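Local atomic coordinates of metalloregulator ScaR (Streptococcus gordonii, PDB entry 3HRS), a protein that probably represses transcription as a manganese-responsive DNA-binding homodimer of the DtxR/MntR family. Residues I21-I26 / A56-T61; H75-V80 / R111-L116; C122-T127 / A155-N160; K176-L181 / L192-Q197. One frame throughout, in Å; residues are numbered along the deposited sequence.

Overall arrangement
Contacts 2 and 3 touch each other and share a sulfate ion; together they carry E79, C122, H124 and D159, the residues of a known zinc site that holds no metal here. Contact 2 is the buried one, a leucine-rich helix pair, whereas contact 3 is a partly buried polar junction between a loop and the end of strand 150-157. Contact 4 reaches the same sheet through strand 177-184, where it pairs with strand 189-194; F180 and L192 leave one face and R179 and E193 the other. Contact 1 stands apart in the DNA-binding region, its centre about 30 Å from that of contact 2, and rests on one tyrosine ring against a helix start.

Contact 1: I21-I26 / A56-T61; sequences ITNKEI and AGYLLT
Y58 lays one side of its ring along the loop residue I21 and the first turn of helix 23-30, meeting I21, I26 and N23 in turn from ring carbon to hydroxyl. I21 CG2 stands 4.0 Å from Y58 CD1 and close to the ring plane, so this methyl meets an edge. The next carbon, Y58 CE1, has I26 CD1 at 4.0 Å, approached on a slant. Beyond them the hydroxyl OH of Y58 gives a weak hydrogen bond to N23 OD1, 3.3 Å long. The side chains of N23 and Y58 cross at nearly a right angle, while amide and ring planes are 43° apart. The first torsion of I21 (chi1 -64°) divides its branches: CG1, beside the backbone N, turns to A56 O, while CG2 goes to the tyrosine. The backbones come nearest where I21 CA and G57 CA lie 5.1 Å apart, and G57, the first residue of strand 57-60, has a positive phi (87°). The pocket is completed by other helices: L11 touches I21, while M41 of helix 34-46 touches both I26 and Y58. T22 occupies the N-cap position of helix 23-30. Strands 50-53 and 57-60 form a two-stranded antiparallel hairpin beside these helices, as in the winged helix-turn-helix domains of the DtxR/MntR family, and the tyrosine ties that wing to the first helix of the helix-turn-helix.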
loop_
_atom_site.group_PDB
_atom_site.type_symbol
_atom_site.label_atom_id
_atom_site.label_comp_id
_atom_site.label_asym_id
_atom_site.label_seq_id
_atom_site.Cartn_x
_atom_site.Cartn_y
_atom_site.Cartn_z
ATOM N N ILE A 21 -4.891 13.623 32.033
ATOM C CA ILE A 21 -4.334 12.561 31.233
ATOM C C ILE A 21 -3.238 11.994 32.093
ATOM O O ILE A 21 -2.123 12.501 32.106
ATOM C CB ILE A 21 -3.713 13.102 29.957
ATOM C CG1 ILE A 21 -4.775 13.737 29.070
ATOM C CG2 ILE A 21 -3.021 11.998 29.187
ATOM C CD1 ILE A 21 -4.323 13.872 27.620
ATOM N N THR A 22 -3.566 10.969 32.862
ATOM C CA THR A 22 -2.565 10.330 33.696
ATOM C C THR A 22 -1.591 9.637 32.747
ATOM O O THR A 22 -1.880 9.499 31.559
ATOM C CB THR A 22 -3.223 9.293 34.620
ATOM O OG1 THR A 22 -3.060 7.984 34.064
ATOM C CG2 THR A 22 -4.712 9.590 34.767
ATOM N N ASN A 23 -0.433 9.220 33.243
ATOM C CA ASN A 23 0.404 8.321 32.459
ATOM C C ASN A 23 -0.099 6.899 32.657
ATOM O O ASN A 23 0.059 6.048 31.783
ATOM C CB ASN A 23 1.881 8.439 32.837
ATOM C CG ASN A 23 2.504 9.739 32.351
ATOM O OD1 ASN A 23 1.900 10.805 32.457
ATOM N ND2 ASN A 23 3.719 9.655 31.824
ATOM N N LYS A 24 -0.711 6.662 33.818
ATOM C CA LYS A 24 -1.397 5.405 34.106
ATOM C C LYS A 24 -2.354 5.135 32.943
ATOM O O LYS A 24 -2.341 4.053 32.351
ATOM C CB LYS A 24 -2.149 5.488 35.457
ATOM C CG LYS A 24 -2.503 4.125 36.131
ATOM C CD LYS A 24 -3.003 4.265 37.603
ATOM C CE LYS A 24 -3.232 2.888 38.280
ATOM N NZ LYS A 24 -3.600 2.917 39.741
ATOM N N GLU A 25 -3.155 6.142 32.603
ATOM C CA GLU A 25 -4.141 6.030 31.537
ATOM C C GLU A 25 -3.482 5.809 30.189
ATOM O O GLU A 25 -3.925 4.966 29.403
ATOM C CB GLU A 25 -5.047 7.262 31.492
ATOM C CG GLU A 25 -6.447 7.001 32.026
ATOM C CD GLU A 25 -7.430 8.085 31.627
ATOM O OE1 GLU A 25 -8.622 7.764 31.389
ATOM O OE2 GLU A 25 -6.993 9.254 31.540
ATOM N N ILE A 26 -2.423 6.565 29.925
ATOM C CA ILE A 26 -1.651 6.361 28.714
ATOM C C ILE A 26 -1.073 4.954 28.693
ATOM O O ILE A 26 -1.079 4.290 27.665
ATOM C CB ILE A 26 -0.522 7.397 28.578
ATOM C CG1 ILE A 26 -1.106 8.778 28.275
ATOM C CG2 ILE A 26 0.451 6.981 27.478
ATOM C CD1 ILE A 26 -0.135 9.915 28.457
ATOM N N ALA A 56 -5.202 19.809 32.075
ATOM C CA ALA A 56 -5.364 18.794 31.038
ATOM C C ALA A 56 -4.250 17.736 30.987
ATOM O O ALA A 56 -4.383 16.712 30.291
ATOM C CB ALA A 56 -5.545 19.454 29.663
ATOM N N GLY A 57 -3.155 17.984 31.701
ATOM C CA GLY A 57 -2.049 17.045 31.680
ATOM C C GLY A 57 -1.115 17.338 30.528
ATOM O O GLY A 57 0.044 17.724 30.740
ATOM N N TYR A 58 -1.614 17.148 29.308
ATOM C CA TYR A 58 -0.910 17.645 28.131
ATOM C C TYR A 58 -1.872 18.371 27.214
ATOM O O TYR A 58 -3.051 18.026 27.149
ATOM C CB TYR A 58 -0.257 16.515 27.366
ATOM C CG TYR A 58 0.616 15.619 28.192
ATOM C CD1 TYR A 58 0.113 14.460 28.747
ATOM C CD2 TYR A 58 1.949 15.910 28.390
ATOM C CE1 TYR A 58 0.912 13.619 29.492
ATOM C CE2 TYR A 58 2.760 15.070 29.132
ATOM C CZ TYR A 58 2.235 13.927 29.680
ATOM O OH TYR A 58 3.035 13.086 30.418
ATOM N N LEU A 59 -1.365 19.382 26.522
ATOM C CA LEU A 59 -2.097 20.057 25.457
ATOM C C LEU A 59 -1.300 19.859 24.195
ATOM O O LEU A 59 -0.074 19.840 24.232
ATOM C CB LEU A 59 -2.207 21.563 25.719
ATOM C CG LEU A 59 -3.317 22.210 26.564
ATOM C CD1 LEU A 59 -3.734 21.320 27.693
ATOM C CD2 LEU A 59 -2.857 23.594 27.090
ATOM N N LEU A 60 -1.979 19.731 23.070
ATOM C CA LEU A 60 -1.260 19.602 21.811
ATOM C C LEU A 60 -0.941 20.962 21.205
ATOM O O LEU A 60 -1.723 21.930 21.305
ATOM C CB LEU A 60 -2.017 18.736 20.812
ATOM C CG LEU A 60 -1.816 17.248 21.080
ATOM C CD1 LEU A 60 -2.514 16.893 22.370
ATOM C CD2 LEU A 60 -2.354 16.405 19.946
ATOM N N THR A 61 0.225 21.019 20.577
ATOM C CA THR A 61 0.679 22.217 19.921
ATOM C C THR A 61 0.107 22.222 18.522
ATOM O O THR A 61 -0.403 21.196 18.075
ATOM C CB THR A 61 2.211 22.214 19.829
ATOM O OG1 THR A 61 2.611 21.231 18.879
ATOM C CG2 THR A 61 2.806 21.863 21.183
#

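Contact 2: H75-V80 / R111-L116; sequences HRLIEV and RLDQLL. With SO4 (sulfate ion), chain C.
L77 packs against segment 111-116. Its CB lies 3.9 Å from L112 CD1. With CG set anti to the carbonyl carbon (chi1 -68°), the two methyls then reach D113 and L116: CD1 rests against CB of D113, while CD2 comes 3.3 Å from D113 OD1 and 4.0 Å from L116 CD1. The other carboxylate oxygen, OD2 of D113, forms a salt bridge with R73, so the carboxylate has its polar partner there, while OD1 packs on the leucine methyl. I78 and V80 extend the apolar seam. I78 sends CD1 across L112 at about a right angle, 3.7 Å from L112 CD1; V80 and L116 slide past each other in opposite directions, with V80 CG1 3.4 Å from L116 CD1. No hydrogen bond crosses between the helices, whose axes approach to 10.0 Å at 44°. R76 leaves the same helix in another direction, its NH2 bonding sulfate O4 at 3.2 Å with N-H nearly straight (168°), while its NH1 pairs with E137. Both helices belong to the metal-binding and dimerisation region, and helix 62-84 also carries E79 of the zinc site seen for this protein. F81, directly after V80 on helix 62-84, covers L112 and L116, V109 and F108 of helix 106-115 add to L77 and I78, and L115 packs on F81 of the second subunit.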
loop_
_atom_site.group_PDB
_atom_site.type_symbol
_atom_site.label_atom_id
_atom_site.label_comp_id
_atom_site.label_asym_id
_atom_site.label_seq_id
_atom_site.Cartn_x
_atom_site.Cartn_y
_atom_site.Cartn_z
ATOM N N HIS A 75 -5.212 7.219 7.570
ATOM C CA HIS A 75 -6.081 6.160 8.053
ATOM C C HIS A 75 -7.491 6.133 7.436
ATOM O O HIS A 75 -7.982 5.070 7.051
ATOM C CB HIS A 75 -6.221 6.315 9.538
ATOM C CG HIS A 75 -7.220 5.390 10.138
ATOM N ND1 HIS A 75 -6.963 4.053 10.331
ATOM C CD2 HIS A 75 -8.475 5.610 10.601
ATOM C CE1 HIS A 75 -8.009 3.491 10.902
ATOM N NE2 HIS A 75 -8.942 4.411 11.073
ATOM N N ARG A 76 -8.142 7.295 7.357
ATOM C CA ARG A 76 -9.451 7.344 6.729
ATOM C C ARG A 76 -9.414 7.243 5.190
ATOM O O ARG A 76 -10.303 6.664 4.597
ATOM C CB ARG A 76 -10.282 8.542 7.213
ATOM C CG ARG A 76 -10.701 8.370 8.657
ATOM C CD ARG A 76 -11.047 9.671 9.398
ATOM N NE ARG A 76 -11.338 9.356 10.797
ATOM C CZ ARG A 76 -11.828 10.213 11.690
ATOM N NH1 ARG A 76 -12.106 11.468 11.350
ATOM N NH2 ARG A 76 -12.047 9.804 12.933
ATOM N N LEU A 77 -8.414 7.798 4.519
ATOM C CA LEU A 77 -8.403 7.600 3.075
ATOM C C LEU A 77 -8.090 6.127 2.704
ATOM O O LEU A 77 -8.704 5.571 1.812
ATOM C CB LEU A 77 -7.485 8.581 2.366
ATOM C CG LEU A 77 -7.868 10.061 2.359
ATOM C CD1 LEU A 77 -6.658 10.958 2.009
ATOM C CD2 LEU A 77 -8.936 10.281 1.378
ATOM N N ILE A 78 -7.175 5.487 3.420
ATOM C CA ILE A 78 -6.939 4.063 3.220
ATOM C C ILE A 78 -8.235 3.302 3.522
ATOM O O ILE A 78 -8.609 2.364 2.822
ATOM C CB ILE A 78 -5.798 3.518 4.114
ATOM C CG1 ILE A 78 -4.449 4.177 3.775
ATOM C CG2 ILE A 78 -5.634 2.056 3.920
ATOM C CD1 ILE A 78 -4.183 4.238 2.303
ATOM N N GLU A 79 -8.932 3.702 4.571
ATOM C CA GLU A 79 -10.180 3.026 4.890
ATOM C C GLU A 79 -11.093 3.116 3.680
ATOM O O GLU A 79 -11.490 2.090 3.150
ATOM C CB GLU A 79 -10.847 3.633 6.113
ATOM C CG GLU A 79 -12.213 3.062 6.405
ATOM C CD GLU A 79 -12.159 1.936 7.402
ATOM O OE1 GLU A 79 -13.212 1.279 7.607
ATOM O OE2 GLU A 79 -11.065 1.723 7.987
ATOM N N VAL A 80 -11.406 4.345 3.248
ATOM C CA VAL A 80 -12.234 4.588 2.071
ATOM C C VAL A 80 -11.741 3.828 0.848
ATOM O O VAL A 80 -12.536 3.291 0.109
ATOM C CB VAL A 80 -12.256 6.055 1.660
ATOM C CG1 VAL A 80 -12.855 6.211 0.230
ATOM C CG2 VAL A 80 -13.038 6.873 2.670
ATOM N N ARG A 111 -1.871 11.224 -3.539
ATOM C CA ARG A 111 -2.400 10.747 -4.820
ATOM C C ARG A 111 -3.738 9.999 -4.610
ATOM O O ARG A 111 -4.722 10.248 -5.317
ATOM C CB ARG A 111 -1.374 9.866 -5.530
ATOM C CG ARG A 111 0.002 10.515 -5.695
ATOM C CD ARG A 111 -0.100 11.883 -6.317
ATOM N NE ARG A 111 -0.862 11.833 -7.553
ATOM C CZ ARG A 111 -0.981 12.844 -8.408
ATOM N NH1 ARG A 111 -0.373 14.003 -8.168
ATOM N NH2 ARG A 111 -1.704 12.691 -9.513
ATOM N N LEU A 112 -3.742 9.101 -3.622
ATOM C CA LEU A 112 -4.910 8.362 -3.201
ATOM C C LEU A 112 -6.099 9.279 -3.061
ATOM O O LEU A 112 -7.184 8.964 -3.515
ATOM C CB LEU A 112 -4.656 7.714 -1.848
ATOM C CG LEU A 112 -5.166 6.285 -1.656
ATOM C CD1 LEU A 112 -5.848 6.199 -0.324
ATOM C CD2 LEU A 112 -6.099 5.810 -2.804
ATOM N N ASP A 113 -5.887 10.411 -2.405
ATOM C CA ASP A 113 -6.966 11.356 -2.130
ATOM C C ASP A 113 -7.593 11.775 -3.437
ATOM O O ASP A 113 -8.803 11.788 -3.581
ATOM C CB ASP A 113 -6.410 12.588 -1.412
ATOM C CG ASP A 113 -7.492 13.476 -0.825
ATOM O OD1 ASP A 113 -8.613 12.999 -0.546
ATOM O OD2 ASP A 113 -7.206 14.668 -0.621
ATOM N N GLN A 114 -6.746 12.114 -4.391
ATOM C CA GLN A 114 -7.199 12.540 -5.691
ATOM C C GLN A 114 -7.949 11.405 -6.389
ATOM O O GLN A 114 -8.999 11.620 -7.006
ATOM C CB GLN A 114 -6.014 12.963 -6.543
ATOM C CG GLN A 114 -6.465 13.545 -7.847
ATOM C CD GLN A 114 -5.342 14.160 -8.650
ATOM O OE1 GLN A 114 -4.181 13.774 -8.521
ATOM N NE2 GLN A 114 -5.689 15.131 -9.491
ATOM N N LEU A 115 -7.398 10.200 -6.308
ATOM C CA LEU A 115 -8.016 9.045 -6.947
ATOM C C LEU A 115 -9.441 8.829 -6.430
ATOM O O LEU A 115 -10.342 8.484 -7.196
ATOM C CB LEU A 115 -7.205 7.798 -6.655
ATOM C CG LEU A 115 -7.829 6.584 -7.304
ATOM C CD1 LEU A 115 -7.966 6.907 -8.769
ATOM C CD2 LEU A 115 -6.972 5.322 -7.060
ATOM N N LEU A 116 -9.618 9.031 -5.126
ATOM C CA LEU A 116 -10.885 8.827 -4.461
ATOM C C LEU A 116 -11.809 10.022 -4.662
ATOM O O LEU A 116 -12.949 10.016 -4.199
ATOM C CB LEU A 116 -10.675 8.584 -2.970
ATOM C CG LEU A 116 -9.790 7.419 -2.532
ATOM C CD1 LEU A 116 -9.930 7.250 -1.033
ATOM C CD2 LEU A 116 -10.139 6.112 -3.229
HETATM S S SO4 C . -12.444 7.057 15.334
HETATM O O1 SO4 C . -13.817 7.453 14.991
HETATM O O2 SO4 C . -11.858 8.128 16.133
HETATM O O3 SO4 C . -12.424 5.816 16.123
HETATM O O4 SO4 C . -11.665 6.874 14.097
#

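Contact 3: C122-T127 / A155-N160; sequences CPHGGT and ARVHDN. With SO4 (sulfate ion), chain C.
A chi1 of -64° tucks the H124 ring beside its own backbone N, which brings it toward V157 and D159, while R156 starts extended and bends at chi3 (78°), laying its methylenes along G125 and G126. The loop residues form a type I beta turn from C122 to G125, docked on the end of strand 150-157 in the SH3-like FeoA domain; there A155 and R156 both face Y210, a classic beta bulge. One backbone bond joins the pieces: V157 N gives to H124 O at 3.1 Å (154° at the hydrogen), in the carbonyl plane. Against the histidine ring, V157 CG2 lies 3.8 Å from H124 CD2. H124 ND1 and D159 OD1 are 3.3 Å apart, ring and carboxylate planes being steeply inclined, and D159 OD2 is bonded to H75. C122, H124 and D159, with E79, are zinc-binding residues of this protein, metal-free here. A sulfate, probably from the crystallisation liquor, sits alongside, with a weak bond from R156 NH1 to its O1. Its O3 takes two stronger ones, from D159 N at 2.8 Å and from H158 ND1 at 2.7 Å.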
loop_
_atom_site.group_PDB
_atom_site.type_symbol
_atom_site.label_atom_id
_atom_site.label_comp_id
_atom_site.label_asym_id
_atom_site.label_seq_id
_atom_site.Cartn_x
_atom_site.Cartn_y
_atom_site.Cartn_z
ATOM N N CYS A 122 -14.893 9.142 5.713
ATOM C CA CYS A 122 -14.726 7.697 5.524
ATOM C C CYS A 122 -16.064 6.973 5.799
ATOM O O CYS A 122 -17.007 7.574 6.333
ATOM C CB CYS A 122 -13.637 7.134 6.429
ATOM S SG CYS A 122 -14.009 7.190 8.194
ATOM N N PRO A 123 -16.155 5.678 5.445
ATOM C CA PRO A 123 -17.466 5.011 5.562
ATOM C C PRO A 123 -18.066 5.000 6.983
ATOM O O PRO A 123 -19.267 4.777 7.101
ATOM C CB PRO A 123 -17.194 3.574 5.074
ATOM C CG PRO A 123 -15.869 3.651 4.344
ATOM C CD PRO A 123 -15.095 4.742 5.034
ATOM N N HIS A 124 -17.287 5.241 8.034
ATOM C CA HIS A 124 -17.896 5.270 9.365
ATOM C C HIS A 124 -18.264 6.653 9.853
ATOM O O HIS A 124 -18.510 6.836 11.047
ATOM C CB HIS A 124 -17.021 4.587 10.396
ATOM C CG HIS A 124 -16.841 3.131 10.144
ATOM N ND1 HIS A 124 -15.619 2.575 9.836
ATOM C CD2 HIS A 124 -17.734 2.114 10.139
ATOM C CE1 HIS A 124 -15.763 1.273 9.669
ATOM N NE2 HIS A 124 -17.036 0.969 9.852
ATOM N N GLY A 125 -18.296 7.623 8.945
ATOM C CA GLY A 125 -18.766 8.955 9.278
ATOM C C GLY A 125 -17.676 9.863 9.823
ATOM O O GLY A 125 -17.868 11.083 10.014
ATOM N N GLY A 126 -16.524 9.258 10.095
ATOM C CA GLY A 126 -15.351 10.029 10.443
ATOM C C GLY A 126 -15.048 10.996 9.319
ATOM O O GLY A 126 -15.036 10.623 8.118
ATOM N N THR A 127 -14.784 12.237 9.704
ATOM C CA THR A 127 -14.470 13.283 8.740
ATOM C C THR A 127 -13.008 13.222 8.264
ATOM O O THR A 127 -12.140 12.743 8.989
ATOM C CB THR A 127 -14.767 14.654 9.323
ATOM O OG1 THR A 127 -14.011 15.636 8.609
ATOM C CG2 THR A 127 -14.335 14.670 10.752
ATOM N N ALA A 155 -24.856 8.759 12.707
ATOM C CA ALA A 155 -23.963 9.459 11.785
ATOM C C ALA A 155 -22.516 8.990 11.795
ATOM O O ALA A 155 -21.898 8.909 10.736
ATOM C CB ALA A 155 -24.047 10.948 11.978
ATOM N N ARG A 156 -21.969 8.685 12.969
ATOM C CA ARG A 156 -20.610 8.137 13.030
ATOM C C ARG A 156 -20.466 7.084 14.122
ATOM O O ARG A 156 -21.256 7.028 15.046
ATOM C CB ARG A 156 -19.570 9.255 13.197
ATOM C CG ARG A 156 -18.209 8.781 13.663
ATOM C CD ARG A 156 -17.148 9.884 13.592
ATOM N NE ARG A 156 -17.211 10.844 14.690
ATOM C CZ ARG A 156 -16.191 11.124 15.498
ATOM N NH1 ARG A 156 -15.024 10.509 15.354
ATOM N NH2 ARG A 156 -16.336 12.025 16.461
ATOM N N VAL A 157 -19.467 6.229 13.985
ATOM C CA VAL A 157 -19.138 5.257 15.012
ATOM C C VAL A 157 -17.625 5.232 15.057
ATOM O O VAL A 157 -16.972 5.538 14.070
ATOM C CB VAL A 157 -19.627 3.847 14.654
ATOM C CG1 VAL A 157 -21.061 3.882 14.214
ATOM C CG2 VAL A 157 -18.771 3.261 13.556
ATOM N N HIS A 158 -17.062 4.894 16.204
ATOM C CA HIS A 158 -15.618 4.834 16.309
ATOM C C HIS A 158 -15.131 3.623 15.551
ATOM O O HIS A 158 -15.834 2.640 15.455
ATOM C CB HIS A 158 -15.173 4.792 17.780
ATOM C CG HIS A 158 -14.935 6.147 18.368
ATOM N ND1 HIS A 158 -13.724 6.797 18.268
ATOM C CD2 HIS A 158 -15.761 6.989 19.034
ATOM C CE1 HIS A 158 -13.811 7.977 18.858
ATOM N NE2 HIS A 158 -15.037 8.118 19.329
ATOM N N ASP A 159 -13.920 3.703 15.023
ATOM C CA ASP A 159 -13.383 2.675 14.138
ATOM C C ASP A 159 -13.184 1.300 14.793
ATOM O O ASP A 159 -13.206 0.284 14.113
ATOM C CB ASP A 159 -12.069 3.161 13.526
ATOM C CG ASP A 159 -12.062 3.025 12.033
ATOM O OD1 ASP A 159 -12.865 2.212 11.532
ATOM O OD2 ASP A 159 -11.293 3.738 11.358
ATOM N N ASN A 160 -12.970 1.285 16.105
ATOM C CA ASN A 160 -12.793 0.064 16.902
ATOM C C ASN A 160 -13.398 -1.281 16.366
ATOM O O ASN A 160 -14.628 -1.448 16.236
ATOM C CB ASN A 160 -13.280 0.356 18.326
ATOM C CG ASN A 160 -12.922 -0.734 19.302
ATOM O OD1 ASN A 160 -11.990 -1.509 19.074
ATOM N ND2 ASN A 160 -13.662 -0.802 20.407
HETATM S S SO4 C . -12.444 7.057 15.334
HETATM O O1 SO4 C . -13.817 7.453 14.991
HETATM O O2 SO4 C . -11.858 8.128 16.133
HETATM O O3 SO4 C . -12.424 5.816 16.123
HETATM O O4 SO4 C . -11.665 6.874 14.097
#

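Contact 4: K176-L181 / L192-Q197; sequences KTIRFL and LEVDGQ
Strands 177-181 and 192-194 run antiparallel, their directions 157° apart and their axes 4.6 Å from each other at closest approach. R179 O accepts from E193 N at 2.8 Å, the donor lying in the carbonyl plane on a lone pair; the return bond, R179 N to E193 O, is weak at 3.4 Å. F180 and L192 follow as a non-hydrogen-bonded pair, and their side chains leave from the same face of the sheet. L192 CD2 is the apolar meeting point there, 3.4 Å from I178 CG2 and also near the ring of F180, approached obliquely. I178 and V194 lie side by side and point the same way, with I178 CD1 3.6 Å from V194 CB. These strands are the arms of a beta hairpin in the FeoA region, an SH3-like sheet in which strand 150-157 flanks 177-184, and L143 covers both F180 and L192. The other face carries R179 and E193. E193 bends at chi2 (81°) and runs beside the extended arginine, guanidinium and carboxylate planes within 8° of each other, yet R179 NH1 and E193 OE1 are 4.1 Å apart, too far for a salt bridge. K176 NZ, 4.9 Å from the opposite charge of D195 OD2, makes weak hydrogen bonds to Q173 OE1 and G171 O. V194 N bonds Q197 O at 3.1 Å, closing the tight turn through D195 and G196 into strand 197-201.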
loop_
_atom_site.group_PDB
_atom_site.type_symbol
_atom_site.label_atom_id
_atom_site.label_comp_id
_atom_site.label_asym_id
_atom_site.label_seq_id
_atom_site.Cartn_x
_atom_site.Cartn_y
_atom_site.Cartn_z
ATOM N N LYS A 176 -28.376 4.135 9.045
ATOM C CA LYS A 176 -29.706 3.730 9.501
ATOM C C LYS A 176 -30.308 4.761 10.437
ATOM O O LYS A 176 -29.602 5.587 11.013
ATOM C CB LYS A 176 -29.690 2.355 10.177
ATOM C CG LYS A 176 -29.787 1.194 9.199
ATOM C CD LYS A 176 -29.390 -0.124 9.846
ATOM C CE LYS A 176 -28.620 -0.982 8.844
ATOM N NZ LYS A 176 -27.953 -2.148 9.490
ATOM N N THR A 177 -31.626 4.711 10.575
ATOM C CA THR A 177 -32.325 5.642 11.438
ATOM C C THR A 177 -32.554 4.980 12.792
ATOM O O THR A 177 -32.642 3.755 12.900
ATOM C CB THR A 177 -33.661 6.107 10.827
ATOM O OG1 THR A 177 -33.561 6.113 9.395
ATOM C CG2 THR A 177 -34.014 7.508 11.325
ATOM N N ILE A 178 -32.653 5.805 13.824
ATOM C CA ILE A 178 -32.543 5.333 15.188
ATOM C C ILE A 178 -33.541 6.075 16.059
ATOM O O ILE A 178 -33.584 7.306 16.040
ATOM C CB ILE A 178 -31.094 5.558 15.699
ATOM C CG1 ILE A 178 -30.213 4.367 15.320
ATOM C CG2 ILE A 178 -31.045 5.782 17.188
ATOM C CD1 ILE A 178 -30.875 3.032 15.577
ATOM N N ARG A 179 -34.368 5.330 16.793
ATOM C CA ARG A 179 -35.249 5.938 17.774
ATOM C C ARG A 179 -34.630 5.834 19.163
ATOM O O ARG A 179 -34.498 4.738 19.713
ATOM C CB ARG A 179 -36.612 5.252 17.791
ATOM C CG ARG A 179 -37.508 5.470 16.574
ATOM C CD ARG A 179 -38.864 4.786 16.834
ATOM N NE ARG A 179 -39.775 4.818 15.691
ATOM C CZ ARG A 179 -40.829 4.018 15.557
ATOM N NH1 ARG A 179 -41.099 3.112 16.492
ATOM N NH2 ARG A 179 -41.611 4.113 14.486
ATOM N N PHE A 180 -34.249 6.980 19.719
ATOM C CA PHE A 180 -33.761 7.065 21.090
ATOM C C PHE A 180 -34.945 7.096 22.045
ATOM O O PHE A 180 -35.824 7.944 21.905
ATOM C CB PHE A 180 -32.950 8.345 21.270
ATOM C CG PHE A 180 -32.269 8.457 22.609
ATOM C CD1 PHE A 180 -31.825 7.328 23.280
ATOM C CD2 PHE A 180 -32.035 9.699 23.176
ATOM C CE1 PHE A 180 -31.178 7.434 24.502
ATOM C CE2 PHE A 180 -31.390 9.812 24.401
ATOM C CZ PHE A 180 -30.961 8.680 25.061
ATOM N N LEU A 181 -34.975 6.183 23.012
ATOM C CA LEU A 181 -36.056 6.164 24.001
ATOM C C LEU A 181 -35.600 6.740 25.335
ATOM O O LEU A 181 -36.290 6.610 26.336
ATOM C CB LEU A 181 -36.589 4.746 24.201
ATOM C CG LEU A 181 -36.987 4.039 22.908
ATOM C CD1 LEU A 181 -37.232 2.559 23.151
ATOM C CD2 LEU A 181 -38.208 4.711 22.302
ATOM N N LEU A 192 -32.923 1.919 22.344
ATOM C CA LEU A 192 -32.971 2.297 20.939
ATOM C C LEU A 192 -33.958 1.434 20.171
ATOM O O LEU A 192 -34.202 0.282 20.530
ATOM C CB LEU A 192 -31.580 2.198 20.292
ATOM C CG LEU A 192 -30.548 3.229 20.753
ATOM C CD1 LEU A 192 -29.161 2.931 20.198
ATOM C CD2 LEU A 192 -30.990 4.629 20.378
ATOM N N GLU A 193 -34.504 2.005 19.102
ATOM C CA GLU A 193 -35.410 1.299 18.209
ATOM C C GLU A 193 -34.791 1.191 16.817
ATOM O O GLU A 193 -34.988 2.059 15.959
ATOM C CB GLU A 193 -36.747 2.038 18.140
ATOM C CG GLU A 193 -37.891 1.237 17.554
ATOM C CD GLU A 193 -38.508 0.311 18.567
ATOM O OE1 GLU A 193 -39.581 -0.259 18.269
ATOM O OE2 GLU A 193 -37.922 0.156 19.662
ATOM N N VAL A 194 -34.035 0.120 16.606
ATOM C CA VAL A 194 -33.335 -0.093 15.342
ATOM C C VAL A 194 -34.010 -1.185 14.529
ATOM O O VAL A 194 -33.869 -2.372 14.826
ATOM C CB VAL A 194 -31.850 -0.462 15.564
ATOM C CG1 VAL A 194 -31.718 -1.593 16.578
ATOM C CG2 VAL A 194 -31.194 -0.841 14.249
ATOM N N ASP A 195 -34.738 -0.775 13.496
ATOM C CA ASP A 195 -35.507 -1.713 12.693
ATOM C C ASP A 195 -36.693 -2.224 13.501
ATOM O O ASP A 195 -36.958 -3.426 13.545
ATOM C CB ASP A 195 -34.635 -2.887 12.229
ATOM C CG ASP A 195 -33.701 -2.513 11.085
ATOM O OD1 ASP A 195 -34.153 -1.815 10.147
ATOM O OD2 ASP A 195 -32.518 -2.929 11.126
ATOM N N GLY A 196 -37.392 -1.297 14.152
ATOM C CA GLY A 196 -38.565 -1.625 14.942
ATOM C C GLY A 196 -38.283 -2.567 16.096
ATOM O O GLY A 196 -39.180 -2.883 16.881
ATOM N N GLN A 197 -37.036 -3.016 16.203
ATOM C CA GLN A 197 -36.633 -3.944 17.256
ATOM C C GLN A 197 -35.925 -3.199 18.388
ATOM O O GLN A 197 -35.088 -2.324 18.139
ATOM C CB GLN A 197 -35.717 -5.024 16.680
ATOM C CG GLN A 197 -35.861 -6.388 17.328
ATOM C CD GLN A 197 -35.285 -7.490 16.459
ATOM O OE1 GLN A 197 -34.211 -7.338 15.868
ATOM N NE2 GLN A 197 -35.997 -8.609 16.373
#